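PDB 5IKY: oxalate biosynthetic component 1 from Burkholderia thailandensis, which probably makes oxalate under quorum-sensing control, joining a serine hydrolase of the alpha/beta hydrolase type and a lyase activity in one chain. Local coordinates for residues 874-879 / 945-950; 856-861 / 865-870; 547-552 / 839-844; 835-840 / 869-874. All blocks are in the same frame, centred on the assembly; numbering follows the deposited sequence.

Contact 1 of 4, residues 874-879 / 945-950; sequences LIYERL and DVQACR
Y876 lays one face of its ring against the base of Q947, whose CB stands 3.5 Å from the centroid of the Y876 ring and 9° off the ring normal, a CH-pi contact almost straight above the centre. The ring gets there because CG of Y876 is turned anti to the backbone N (chi1 160°), which sends the phenol across to the opposite helix. Q947 does the reverse. Its chain, extended beyond CG, runs back over the tyrosine toward helix 870-879, so the two side chains pass in opposite directions. The amide is tilted 43° from the ring, and Q947 OE1 comes to 3.3 Å from Y876 CD2. Glutamine suits the place: its CB sits on the aromatic face while the amide at the end of the chain can still bond, NE2 to the backbone O of Q943.

The contact joins helices 870-879 and 937-955 of the alpha/beta hydrolase part, and the first of them also rests on the central sheet, with I875 and L879 packed on I835 of strand 832-836.

Beyond Q947 the ring reaches A948, whose CB lies 3.9 Å from Y876 CE1; a small residue here leaves the helix backbone close enough for Y876 OH to lie 3.3 Å from A948 CA. The hydroxyl, a polar tip on a buried ring, is hydrogen-bonded to OD2 of D951, one turn further along the same helix.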
loop_
_atom_site.group_PDB
_atom_site.type_symbol
_atom_site.label_atom_id
_atom_site.label_comp_id
_atom_site.label_asym_id
_atom_site.label_seq_id
_atom_site.Cartn_x
_atom_site.Cartn_y
_atom_site.Cartn_z
ATOM N N LEU A 874 -36.830 -1.105 -20.542
ATOM C CA LEU A 874 -36.778 -0.902 -21.987
ATOM C C LEU A 874 -35.844 -1.894 -22.675
ATOM O O LEU A 874 -36.111 -2.341 -23.790
ATOM C CB LEU A 874 -36.341 0.528 -22.300
ATOM C CG LEU A 874 -37.290 1.623 -21.814
ATOM C CD1 LEU A 874 -36.617 2.985 -21.880
ATOM C CD2 LEU A 874 -38.571 1.610 -22.643
ATOM N N ILE A 875 -34.750 -2.234 -22.003
ATOM C CA ILE A 875 -33.799 -3.199 -22.538
ATOM C C ILE A 875 -34.309 -4.624 -22.343
ATOM O O ILE A 875 -34.201 -5.458 -23.241
ATOM C CB ILE A 875 -32.412 -3.050 -21.875
ATOM C CG1 ILE A 875 -31.889 -1.623 -22.052
ATOM C CG2 ILE A 875 -31.428 -4.053 -22.457
ATOM C CD1 ILE A 875 -30.524 -1.390 -21.446
ATOM N N TYR A 876 -34.879 -4.891 -21.172
ATOM C CA TYR A 876 -35.363 -6.227 -20.829
ATOM C C TYR A 876 -36.460 -6.734 -21.761
ATOM O O TYR A 876 -36.344 -7.814 -22.338
ATOM C CB TYR A 876 -35.883 -6.252 -19.388
ATOM C CG TYR A 876 -36.816 -7.408 -19.101
ATOM C CD1 TYR A 876 -36.331 -8.703 -18.980
ATOM C CD2 TYR A 876 -38.181 -7.202 -18.950
ATOM C CE1 TYR A 876 -37.180 -9.763 -18.722
ATOM C CE2 TYR A 876 -39.038 -8.255 -18.691
ATOM C CZ TYR A 876 -38.533 -9.534 -18.578
ATOM O OH TYR A 876 -39.384 -10.585 -18.318
ATOM N N GLU A 877 -37.523 -5.949 -21.898
ATOM C CA GLU A 877 -38.723 -6.400 -22.594
ATOM C C GLU A 877 -38.496 -6.631 -24.088
ATOM O O GLU A 877 -39.222 -7.400 -24.716
ATOM C CB GLU A 877 -39.858 -5.396 -22.381
ATOM C CG GLU A 877 -40.074 -5.034 -20.919
ATOM C CD GLU A 877 -41.494 -4.604 -20.615
ATOM O OE1 GLU A 877 -42.000 -3.685 -21.292
ATOM O OE2 GLU A 877 -42.101 -5.184 -19.689
ATOM N N ARG A 878 -37.484 -5.979 -24.650
ATOM C CA ARG A 878 -37.186 -6.128 -26.071
ATOM C C ARG A 878 -36.112 -7.186 -26.325
ATOM O O ARG A 878 -36.005 -7.717 -27.430
ATOM C CB ARG A 878 -36.750 -4.787 -26.667
ATOM N N LEU A 879 -35.325 -7.494 -25.296
ATOM C CA LEU A 879 -34.192 -8.407 -25.445
ATOM C C LEU A 879 -34.384 -9.749 -24.736
ATOM O O LEU A 879 -34.029 -10.795 -25.278
ATOM C CB LEU A 879 -32.914 -7.738 -24.930
ATOM C CG LEU A 879 -31.668 -8.610 -24.755
ATOM C CD1 LEU A 879 -31.189 -9.163 -26.085
ATOM C CD2 LEU A 879 -30.561 -7.828 -24.060
ATOM N N ASP A 945 -32.641 -9.944 -14.986
ATOM C CA ASP A 945 -32.955 -11.221 -14.358
ATOM C C ASP A 945 -34.147 -11.080 -13.419
ATOM O O ASP A 945 -35.015 -11.953 -13.366
ATOM C CB ASP A 945 -31.739 -11.751 -13.593
ATOM C CG ASP A 945 -30.514 -11.897 -14.476
ATOM O OD1 ASP A 945 -30.592 -11.543 -15.671
ATOM O OD2 ASP A 945 -29.465 -12.352 -13.970
ATOM N N VAL A 946 -34.176 -9.974 -12.683
ATOM C CA VAL A 946 -35.261 -9.680 -11.753
ATOM C C VAL A 946 -36.603 -9.585 -12.475
ATOM O O VAL A 946 -37.591 -10.186 -12.050
ATOM C CB VAL A 946 -35.001 -8.365 -10.986
ATOM C CG1 VAL A 946 -36.258 -7.902 -10.265
ATOM C CG2 VAL A 946 -33.850 -8.539 -10.006
ATOM N N GLN A 947 -36.628 -8.832 -13.569
ATOM C CA GLN A 947 -37.841 -8.658 -14.357
ATOM C C GLN A 947 -38.290 -9.970 -14.990
ATOM O O GLN A 947 -39.487 -10.212 -15.151
ATOM C CB GLN A 947 -37.627 -7.603 -15.443
ATOM C CG GLN A 947 -37.274 -6.228 -14.910
ATOM C CD GLN A 947 -37.120 -5.205 -16.015
ATOM O OE1 GLN A 947 -38.095 -4.823 -16.663
ATOM N NE2 GLN A 947 -35.890 -4.755 -16.237
ATOM N N ALA A 948 -37.323 -10.809 -15.350
ATOM C CA ALA A 948 -37.615 -12.111 -15.937
ATOM C C ALA A 948 -38.320 -13.008 -14.926
ATOM O O ALA A 948 -39.241 -13.747 -15.274
ATOM C CB ALA A 948 -36.339 -12.770 -16.438
ATOM N N CYS A 949 -37.881 -12.938 -13.674
ATOM C CA CYS A 949 -38.512 -13.696 -12.599
ATOM C C CYS A 949 -39.936 -13.208 -12.351
ATOM O O CYS A 949 -40.837 -14.006 -12.098
ATOM C CB CYS A 949 -37.689 -13.596 -11.312
ATOM S SG CYS A 949 -36.055 -14.367 -11.397
ATOM N N ARG A 950 -40.131 -11.896 -12.428
ATOM C CA ARG A 950 -41.445 -11.299 -12.210
ATOM C C ARG A 950 -42.437 -11.738 -13.285
ATOM O O ARG A 950 -43.572 -12.106 -12.979
ATOM C CB ARG A 950 -41.343 -9.771 -12.178
#

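Contact 2 of 4, residues 856-861 / 865-870; sequences RFALNA and GIYFSE
Apolar packing carries most of the contact between Y867 and the last turn of helix 849-860, where A858 and L859 receive the tyrosine ring. The A858 methyl meets the far end of the phenol, CB lying 3.8 Å from Y867 CZ and as near to the hydroxyl oxygen. L859 works at the near end: its CD1 stands at the ring edge, close to the ring plane and 4.1 Å from Y867 CD1. Both residues have CG anti to the backbone N (chi1 -173° in L859, -178° in Y867), which carries the leucine branch toward the loop and the ring toward the helix. Alanine lets the ring come close to the helix, and leucine supplies the branch that fills in beside it.

Contact with the backbone is a lesser element: L859 CD1 also lies 3.7 Å from Y867 O.

Polar interactions come from neighbours. The Y867 hydroxyl has weak hydrogen bonds to E549 OE1 and N855 ND2, and OD2 of D862 accepts from the backbone N of both I866 and Y867, tying the middle of the connection back to its beginning. At its other end S869 occupies the N-cap position of the next helix, its N bonded to Q943 OE1.

The whole is a short helix-loop-helix connection, 849-860 to 870-879, within the alpha/beta hydrolase region, with the tyrosine of the loop folded back on the helix just left.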
loop_
_atom_site.group_PDB
_atom_site.type_symbol
_atom_site.label_atom_id
_atom_site.label_comp_id
_atom_site.label_asym_id
_atom_site.label_seq_id
_atom_site.Cartn_x
_atom_site.Cartn_y
_atom_site.Cartn_z
ATOM N N ARG A 856 -27.293 1.746 -9.333
ATOM C CA ARG A 856 -26.261 0.780 -8.985
ATOM C C ARG A 856 -26.264 0.459 -7.490
ATOM O O ARG A 856 -26.379 -0.701 -7.092
ATOM C CB ARG A 856 -24.891 1.320 -9.403
ATOM C CG ARG A 856 -24.037 0.358 -10.203
ATOM C CD ARG A 856 -22.739 1.030 -10.635
ATOM N NE ARG A 856 -21.969 1.510 -9.489
ATOM C CZ ARG A 856 -20.853 2.227 -9.585
ATOM N NH1 ARG A 856 -20.370 2.552 -10.775
ATOM N NH2 ARG A 856 -20.220 2.622 -8.489
ATOM N N PHE A 857 -26.138 1.497 -6.668
ATOM C CA PHE A 857 -26.067 1.331 -5.219
ATOM C C PHE A 857 -27.400 0.908 -4.610
ATOM O O PHE A 857 -27.431 0.188 -3.613
ATOM C CB PHE A 857 -25.587 2.625 -4.560
ATOM C CG PHE A 857 -24.117 2.882 -4.731
ATOM C CD1 PHE A 857 -23.186 2.100 -4.069
ATOM C CD2 PHE A 857 -23.666 3.906 -5.549
ATOM C CE1 PHE A 857 -21.834 2.330 -4.220
ATOM C CE2 PHE A 857 -22.313 4.141 -5.705
ATOM C CZ PHE A 857 -21.395 3.353 -5.040
ATOM N N ALA A 858 -28.498 1.362 -5.203
ATOM C CA ALA A 858 -29.823 0.978 -4.732
ATOM C C ALA A 858 -30.049 -0.512 -4.962
ATOM O O ALA A 858 -30.713 -1.180 -4.169
ATOM C CB ALA A 858 -30.898 1.797 -5.428
ATOM N N LEU A 859 -29.491 -1.026 -6.053
ATOM C CA LEU A 859 -29.571 -2.449 -6.358
ATOM C C LEU A 859 -28.774 -3.243 -5.331
ATOM O O LEU A 859 -29.194 -4.316 -4.898
ATOM C CB LEU A 859 -29.057 -2.734 -7.769
ATOM C CG LEU A 859 -29.246 -4.165 -8.275
ATOM C CD1 LEU A 859 -30.724 -4.508 -8.355
ATOM C CD2 LEU A 859 -28.573 -4.357 -9.623
ATOM N N ASN A 860 -27.619 -2.704 -4.949
ATOM C CA ASN A 860 -26.801 -3.290 -3.893
ATOM C C ASN A 860 -27.572 -3.447 -2.587
ATOM O O ASN A 860 -27.406 -4.436 -1.873
ATOM C CB ASN A 860 -25.558 -2.433 -3.638
ATOM C CG ASN A 860 -24.441 -2.704 -4.625
ATOM O OD1 ASN A 860 -24.625 -3.397 -5.625
ATOM N ND2 ASN A 860 -23.269 -2.150 -4.345
ATOM N N ALA A 861 -28.413 -2.460 -2.287
ATOM C CA ALA A 861 -29.123 -2.405 -1.013
ATOM C C ALA A 861 -30.450 -3.149 -1.060
ATOM O O ALA A 861 -31.236 -3.089 -0.114
ATOM C CB ALA A 861 -29.350 -0.957 -0.604
ATOM N N GLY A 865 -34.713 -9.857 -4.791
ATOM C CA GLY A 865 -34.653 -9.447 -6.184
ATOM C C GLY A 865 -35.934 -8.795 -6.675
ATOM O O GLY A 865 -36.716 -9.418 -7.393
ATOM N N ILE A 866 -36.147 -7.538 -6.294
ATOM C CA ILE A 866 -37.386 -6.839 -6.625
ATOM C C ILE A 866 -37.165 -5.485 -7.300
ATOM O O ILE A 866 -38.094 -4.914 -7.870
ATOM C CB ILE A 866 -38.256 -6.609 -5.366
ATOM C CG1 ILE A 866 -37.588 -5.600 -4.428
ATOM C CG2 ILE A 866 -38.532 -7.924 -4.647
ATOM C CD1 ILE A 866 -38.433 -5.228 -3.230
ATOM N N TYR A 867 -35.940 -4.973 -7.240
ATOM C CA TYR A 867 -35.654 -3.629 -7.737
ATOM C C TYR A 867 -35.150 -3.620 -9.180
ATOM O O TYR A 867 -34.271 -4.400 -9.548
ATOM C CB TYR A 867 -34.632 -2.941 -6.828
ATOM C CG TYR A 867 -34.290 -1.521 -7.220
ATOM C CD1 TYR A 867 -33.186 -1.246 -8.016
ATOM C CD2 TYR A 867 -35.066 -0.454 -6.784
ATOM C CE1 TYR A 867 -32.868 0.048 -8.373
ATOM C CE2 TYR A 867 -34.753 0.846 -7.136
ATOM C CZ TYR A 867 -33.653 1.090 -7.931
ATOM O OH TYR A 867 -33.335 2.381 -8.287
ATOM N N PHE A 868 -35.716 -2.726 -9.987
ATOM C CA PHE A 868 -35.256 -2.513 -11.356
ATOM C C PHE A 868 -35.669 -1.128 -11.858
ATOM O O PHE A 868 -36.734 -0.623 -11.506
ATOM C CB PHE A 868 -35.791 -3.603 -12.289
ATOM C CG PHE A 868 -37.284 -3.589 -12.454
ATOM C CD1 PHE A 868 -38.106 -4.184 -11.510
ATOM C CD2 PHE A 868 -37.865 -2.995 -13.561
ATOM C CE1 PHE A 868 -39.480 -4.175 -11.664
ATOM C CE2 PHE A 868 -39.238 -2.986 -13.722
ATOM C CZ PHE A 868 -40.047 -3.576 -12.771
ATOM N N SER A 869 -34.819 -0.520 -12.682
ATOM C CA SER A 869 -35.061 0.832 -13.177
ATOM C C SER A 869 -35.890 0.838 -14.454
ATOM O O SER A 869 -36.137 -0.209 -15.055
ATOM C CB SER A 869 -33.735 1.554 -13.430
ATOM O OG SER A 869 -33.017 0.946 -14.491
ATOM N N GLU A 870 -36.312 2.030 -14.866
ATOM C CA GLU A 870 -37.065 2.192 -16.104
ATOM C C GLU A 870 -36.170 1.929 -17.311
ATOM O O GLU A 870 -36.633 1.453 -18.347
ATOM C CB GLU A 870 -37.672 3.595 -16.187
#

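Contact 3 of 4, residues 547-552 / 839-844; sequences ADERLV and GRRDDG
Two type I beta turns face each other at the surface, D548-L551 and R841-G844, and E549 of the one meets R841 of the other in a long salt bridge. E549 OE2 lies 3.8 Å from R841 NH1, at the edge of the guanidinium and near its plane, while the carboxylate plane is turned 69° from it. Such a pairing is loose and probably adds modest attraction. Both side chains must stretch to meet: R841 is extended from CG to NE, and E549 is extended beyond a CG placed between its backbone N and carbonyl carbon (chi1 47°). The stronger partner of R841 is E871, whose OE2 forms a salt bridge with NE.

Each turn has its own stiffening. D548 OD1 accepts from R550 N at 3.1 Å, an Asx turn, with the donor standing above the carboxylate plane, and R550 NH1 closes on D548 OD2 at 2.9 Å. In the other turn G844 N bonds to R841 O, 3.1 Å away. G844 has a positive phi of 91°, and a CB there would press on the carbonyl O of D843, so the absence of a side chain fits the bend.

Helix 849-860 runs beside both partners: H854 touches E549 and S851 touches R841. E549 also packs on H724 of helix 715-734, while the arginine turn follows strand 832-836 of the hydrolase sheet.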
loop_
_atom_site.group_PDB
_atom_site.type_symbol
_atom_site.label_atom_id
_atom_site.label_comp_id
_atom_site.label_asym_id
_atom_site.label_seq_id
_atom_site.Cartn_x
_atom_site.Cartn_y
_atom_site.Cartn_z
ATOM N N ALA A 547 -33.258 3.541 0.888
ATOM C CA ALA A 547 -32.481 3.804 -0.319
ATOM C C ALA A 547 -33.376 3.914 -1.551
ATOM O O ALA A 547 -32.888 4.062 -2.672
ATOM C CB ALA A 547 -31.437 2.718 -0.519
ATOM N N ASP A 548 -34.685 3.843 -1.339
ATOM C CA ASP A 548 -35.647 3.956 -2.428
ATOM C C ASP A 548 -35.888 5.418 -2.791
ATOM O O ASP A 548 -36.272 6.222 -1.943
ATOM C CB ASP A 548 -36.966 3.280 -2.050
ATOM C CG ASP A 548 -37.793 2.891 -3.260
ATOM O OD1 ASP A 548 -37.734 3.606 -4.283
ATOM O OD2 ASP A 548 -38.502 1.866 -3.189
ATOM N N GLU A 549 -35.666 5.753 -4.058
ATOM C CA GLU A 549 -35.829 7.123 -4.537
ATOM C C GLU A 549 -37.283 7.584 -4.481
ATOM O O GLU A 549 -37.567 8.781 -4.501
ATOM C CB GLU A 549 -35.294 7.252 -5.966
ATOM C CG GLU A 549 -35.762 6.164 -6.918
ATOM C CD GLU A 549 -35.110 6.268 -8.284
ATOM O OE1 GLU A 549 -34.987 5.229 -8.968
ATOM O OE2 GLU A 549 -34.721 7.388 -8.677
ATOM N N ARG A 550 -38.201 6.626 -4.412
ATOM C CA ARG A 550 -39.625 6.933 -4.360
ATOM C C ARG A 550 -40.064 7.341 -2.958
ATOM O O ARG A 550 -41.151 7.891 -2.778
ATOM C CB ARG A 550 -40.447 5.726 -4.828
ATOM C CG ARG A 550 -40.408 5.479 -6.327
ATOM C CD ARG A 550 -41.088 4.166 -6.700
ATOM N NE ARG A 550 -40.148 3.047 -6.742
ATOM C CZ ARG A 550 -40.078 2.087 -5.825
ATOM N NH1 ARG A 550 -40.897 2.101 -4.782
ATOM N NH2 ARG A 550 -39.187 1.111 -5.952
ATOM N N LEU A 551 -39.215 7.081 -1.968
ATOM C CA LEU A 551 -39.604 7.254 -0.571
ATOM C C LEU A 551 -38.855 8.367 0.152
ATOM O O LEU A 551 -39.047 8.566 1.351
ATOM C CB LEU A 551 -39.406 5.942 0.193
ATOM C CG LEU A 551 -40.153 4.716 -0.335
ATOM C CD1 LEU A 551 -40.003 3.552 0.634
ATOM C CD2 LEU A 551 -41.617 5.043 -0.562
ATOM N N VAL A 552 -38.002 9.089 -0.566
ATOM C CA VAL A 552 -37.226 10.158 0.052
ATOM C C VAL A 552 -36.826 11.218 -0.979
ATOM O O VAL A 552 -36.551 10.904 -2.139
ATOM C CB VAL A 552 -35.967 9.596 0.761
ATOM C CG1 VAL A 552 -34.983 9.032 -0.250
ATOM C CG2 VAL A 552 -35.308 10.660 1.625
ATOM N N GLY A 839 -31.905 8.039 -22.738
ATOM C CA GLY A 839 -31.409 9.322 -22.274
ATOM C C GLY A 839 -32.447 10.110 -21.498
ATOM O O GLY A 839 -32.115 11.054 -20.781
ATOM N N ARG A 840 -33.709 9.722 -21.646
ATOM C CA ARG A 840 -34.810 10.394 -20.964
ATOM C C ARG A 840 -35.698 9.378 -20.252
ATOM O O ARG A 840 -35.699 8.197 -20.597
ATOM C CB ARG A 840 -35.639 11.215 -21.955
ATOM C CG ARG A 840 -34.837 12.236 -22.749
ATOM C CD ARG A 840 -34.705 13.556 -22.005
ATOM N NE ARG A 840 -35.950 14.322 -22.020
ATOM C CZ ARG A 840 -36.187 15.348 -22.832
ATOM N NH1 ARG A 840 -35.263 15.735 -23.701
ATOM N NH2 ARG A 840 -37.348 15.987 -22.779
ATOM N N ARG A 841 -36.455 9.841 -19.262
ATOM C CA ARG A 841 -37.363 8.966 -18.528
ATOM C C ARG A 841 -38.822 9.283 -18.844
ATOM O O ARG A 841 -39.113 10.109 -19.711
ATOM C CB ARG A 841 -37.120 9.071 -17.022
ATOM C CG ARG A 841 -35.887 8.322 -16.543
ATOM C CD ARG A 841 -35.732 8.414 -15.033
ATOM N NE ARG A 841 -34.600 7.622 -14.557
ATOM C CZ ARG A 841 -34.201 7.573 -13.290
ATOM N NH1 ARG A 841 -34.841 8.271 -12.361
ATOM N NH2 ARG A 841 -33.161 6.824 -12.952
ATOM N N ASP A 842 -39.729 8.619 -18.133
ATOM C CA ASP A 842 -41.163 8.772 -18.363
ATOM C C ASP A 842 -41.633 10.201 -18.109
ATOM O O ASP A 842 -42.429 10.746 -18.873
ATOM C CB ASP A 842 -41.948 7.800 -17.480
ATOM N N ASP A 843 -41.131 10.802 -17.034
ATOM C CA ASP A 843 -41.512 12.162 -16.667
ATOM C C ASP A 843 -40.716 13.210 -17.442
ATOM O O ASP A 843 -40.901 14.412 -17.247
ATOM C CB ASP A 843 -41.331 12.374 -15.161
ATOM C CG ASP A 843 -40.004 11.846 -14.650
ATOM O OD1 ASP A 843 -39.076 11.672 -15.467
ATOM O OD2 ASP A 843 -39.888 11.606 -13.430
ATOM N N GLY A 844 -39.826 12.749 -18.317
ATOM C CA GLY A 844 -39.029 13.642 -19.137
ATOM C C GLY A 844 -37.711 14.026 -18.495
ATOM O O GLY A 844 -36.967 14.849 -19.031
#

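Contact 4 of 4, residues 835-840 / 869-874; sequences ITHSGR and SEESQL
H837 and S838 sit where strand 832-836 has just ended, and E871 and L874 face them from the first turns of helix 870-879; the backbones come closest at S838 and E871, whose CA atoms are 5.9 Å apart. The strand belongs to the mixed sheet of the alpha/beta hydrolase fold, lying between antiparallel 747-752 and parallel 780-782, so the contact fits a helix start against the loop leaving a strand inside the sheet. At the helix start S869 OG shares a hydrogen bond of 2.9 Å with S872 OG, in which either may donate.

Among the side chains, H837 and E871 cross at about a right angle. E871 CB lies 3.7 Å from H837 ND1, so it is the base of the glutamate that touches the imidazole. Its carboxylate goes elsewhere: the chain is bent at chi2 (75°), and the partner of OE2 is R841. The other nitrogen of the histidine, NE2, has a weak hydrogen bond with T940 OG1.

L874 lies against S838, its CD1 3.8 Å from S838 CB. Serine suits this buried corner because it is small enough for the leucine and can still bind backbone. OG accepts from G745 N and donates to R840 O, which it meets at 2.6 Å in the carbonyl plane, on a lone pair, with a C=O...OG angle of 144°.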
loop_
_atom_site.group_PDB
_atom_site.type_symbol
_atom_site.label_atom_id
_atom_site.label_comp_id
_atom_site.label_asym_id
_atom_site.label_seq_id
_atom_site.Cartn_x
_atom_site.Cartn_y
_atom_site.Cartn_z
ATOM N N ILE A 835 -25.850 -2.097 -27.012
ATOM C CA ILE A 835 -27.036 -1.434 -26.484
ATOM C C ILE A 835 -26.678 -0.104 -25.825
ATOM O O ILE A 835 -25.708 -0.010 -25.073
ATOM C CB ILE A 835 -27.772 -2.326 -25.463
ATOM C CG1 ILE A 835 -27.951 -3.739 -26.022
ATOM C CG2 ILE A 835 -29.116 -1.716 -25.087
ATOM C CD1 ILE A 835 -28.631 -4.694 -25.065
ATOM N N THR A 836 -27.469 0.922 -26.122
ATOM C CA THR A 836 -27.294 2.237 -25.522
ATOM C C THR A 836 -28.472 2.537 -24.602
ATOM O O THR A 836 -29.617 2.293 -24.967
ATOM C CB THR A 836 -27.182 3.337 -26.597
ATOM O OG1 THR A 836 -26.093 3.038 -27.479
ATOM C CG2 THR A 836 -26.952 4.696 -25.958
ATOM N N HIS A 837 -28.193 3.053 -23.408
ATOM C CA HIS A 837 -29.251 3.374 -22.454
ATOM C C HIS A 837 -30.191 4.460 -22.968
ATOM O O HIS A 837 -29.867 5.188 -23.906
ATOM C CB HIS A 837 -28.655 3.818 -21.118
ATOM C CG HIS A 837 -28.490 2.707 -20.128
ATOM N ND1 HIS A 837 -29.521 1.863 -19.777
ATOM C CD2 HIS A 837 -27.419 2.317 -19.396
ATOM C CE1 HIS A 837 -29.090 0.993 -18.882
ATOM N NE2 HIS A 837 -27.818 1.247 -18.633
ATOM N N SER A 838 -31.362 4.557 -22.347
ATOM C CA SER A 838 -32.287 5.643 -22.631
ATOM C C SER A 838 -31.763 6.935 -22.013
ATOM O O SER A 838 -31.232 6.929 -20.901
ATOM C CB SER A 838 -33.684 5.321 -22.097
ATOM O OG SER A 838 -34.542 6.443 -22.207
ATOM N N GLY A 839 -31.905 8.039 -22.738
ATOM C CA GLY A 839 -31.409 9.322 -22.274
ATOM C C GLY A 839 -32.447 10.110 -21.498
ATOM O O GLY A 839 -32.115 11.054 -20.781
ATOM N N ARG A 840 -33.709 9.722 -21.646
ATOM C CA ARG A 840 -34.810 10.394 -20.964
ATOM C C ARG A 840 -35.698 9.378 -20.252
ATOM O O ARG A 840 -35.699 8.197 -20.597
ATOM C CB ARG A 840 -35.639 11.215 -21.955
ATOM C CG ARG A 840 -34.837 12.236 -22.749
ATOM C CD ARG A 840 -34.705 13.556 -22.005
ATOM N NE ARG A 840 -35.950 14.322 -22.020
ATOM C CZ ARG A 840 -36.187 15.348 -22.832
ATOM N NH1 ARG A 840 -35.263 15.735 -23.701
ATOM N NH2 ARG A 840 -37.348 15.987 -22.779
ATOM N N SER A 869 -34.819 -0.520 -12.682
ATOM C CA SER A 869 -35.061 0.832 -13.177
ATOM C C SER A 869 -35.890 0.838 -14.454
ATOM O O SER A 869 -36.137 -0.209 -15.055
ATOM C CB SER A 869 -33.735 1.554 -13.430
ATOM O OG SER A 869 -33.017 0.946 -14.491
ATOM N N GLU A 870 -36.312 2.030 -14.866
ATOM C CA GLU A 870 -37.065 2.192 -16.104
ATOM C C GLU A 870 -36.170 1.929 -17.311
ATOM O O GLU A 870 -36.633 1.453 -18.347
ATOM C CB GLU A 870 -37.672 3.595 -16.187
ATOM N N GLU A 871 -34.885 2.242 -17.165
ATOM C CA GLU A 871 -33.913 2.019 -18.230
ATOM C C GLU A 871 -33.678 0.529 -18.450
ATOM O O GLU A 871 -33.411 0.090 -19.570
ATOM C CB GLU A 871 -32.586 2.718 -17.912
ATOM C CG GLU A 871 -32.658 4.240 -17.895
ATOM C CD GLU A 871 -33.331 4.786 -16.649
ATOM O OE1 GLU A 871 -32.845 4.500 -15.534
ATOM O OE2 GLU A 871 -34.349 5.496 -16.786
ATOM N N SER A 872 -33.778 -0.245 -17.373
ATOM C CA SER A 872 -33.623 -1.692 -17.451
ATOM C C SER A 872 -34.812 -2.328 -18.159
ATOM O O SER A 872 -34.657 -3.289 -18.914
ATOM C CB SER A 872 -33.462 -2.293 -16.055
ATOM O OG SER A 872 -32.342 -1.738 -15.389
ATOM N N GLN A 873 -35.998 -1.781 -17.910
ATOM C CA GLN A 873 -37.234 -2.308 -18.477
ATOM C C GLN A 873 -37.213 -2.256 -20.001
ATOM O O GLN A 873 -37.527 -3.241 -20.667
ATOM C CB GLN A 873 -38.438 -1.533 -17.937
ATOM C CG GLN A 873 -39.781 -2.195 -18.205
ATOM C CD GLN A 873 -40.916 -1.546 -17.431
ATOM O OE1 GLN A 873 -40.915 -0.337 -17.202
ATOM N NE2 GLN A 873 -41.890 -2.352 -17.023
ATOM N N LEU A 874 -36.830 -1.105 -20.542
ATOM C CA LEU A 874 -36.778 -0.902 -21.987
ATOM C C LEU A 874 -35.844 -1.894 -22.675
ATOM O O LEU A 874 -36.111 -2.341 -23.790
ATOM C CB LEU A 874 -36.341 0.528 -22.300
ATOM C CG LEU A 874 -37.290 1.623 -21.814
ATOM C CD1 LEU A 874 -36.617 2.985 -21.880
ATOM C CD2 LEU A 874 -38.571 1.610 -22.643
#

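Overall arrangement
From the N terminus, contact 3 closes the widest loop, bringing 547-552, in the loop between helices 530-541 and 554-560, onto the turn after strand 832-836. Contact 4 opens on that same stretch, sharing G839 and R840, so the two loops overlap there. Contact 4 then spans helix 849-860 to reach helix 870-879; within its span lies the short loop of contact 2, and the second segments of the two overlap at S869 and E870. Contact 1 follows in series, beginning at L874 and carrying helix 870-879 on to helix 937-955. The charged pair common to contacts 3 and 4 joins them, while F868 packing on Q947 links contacts 2 and 1.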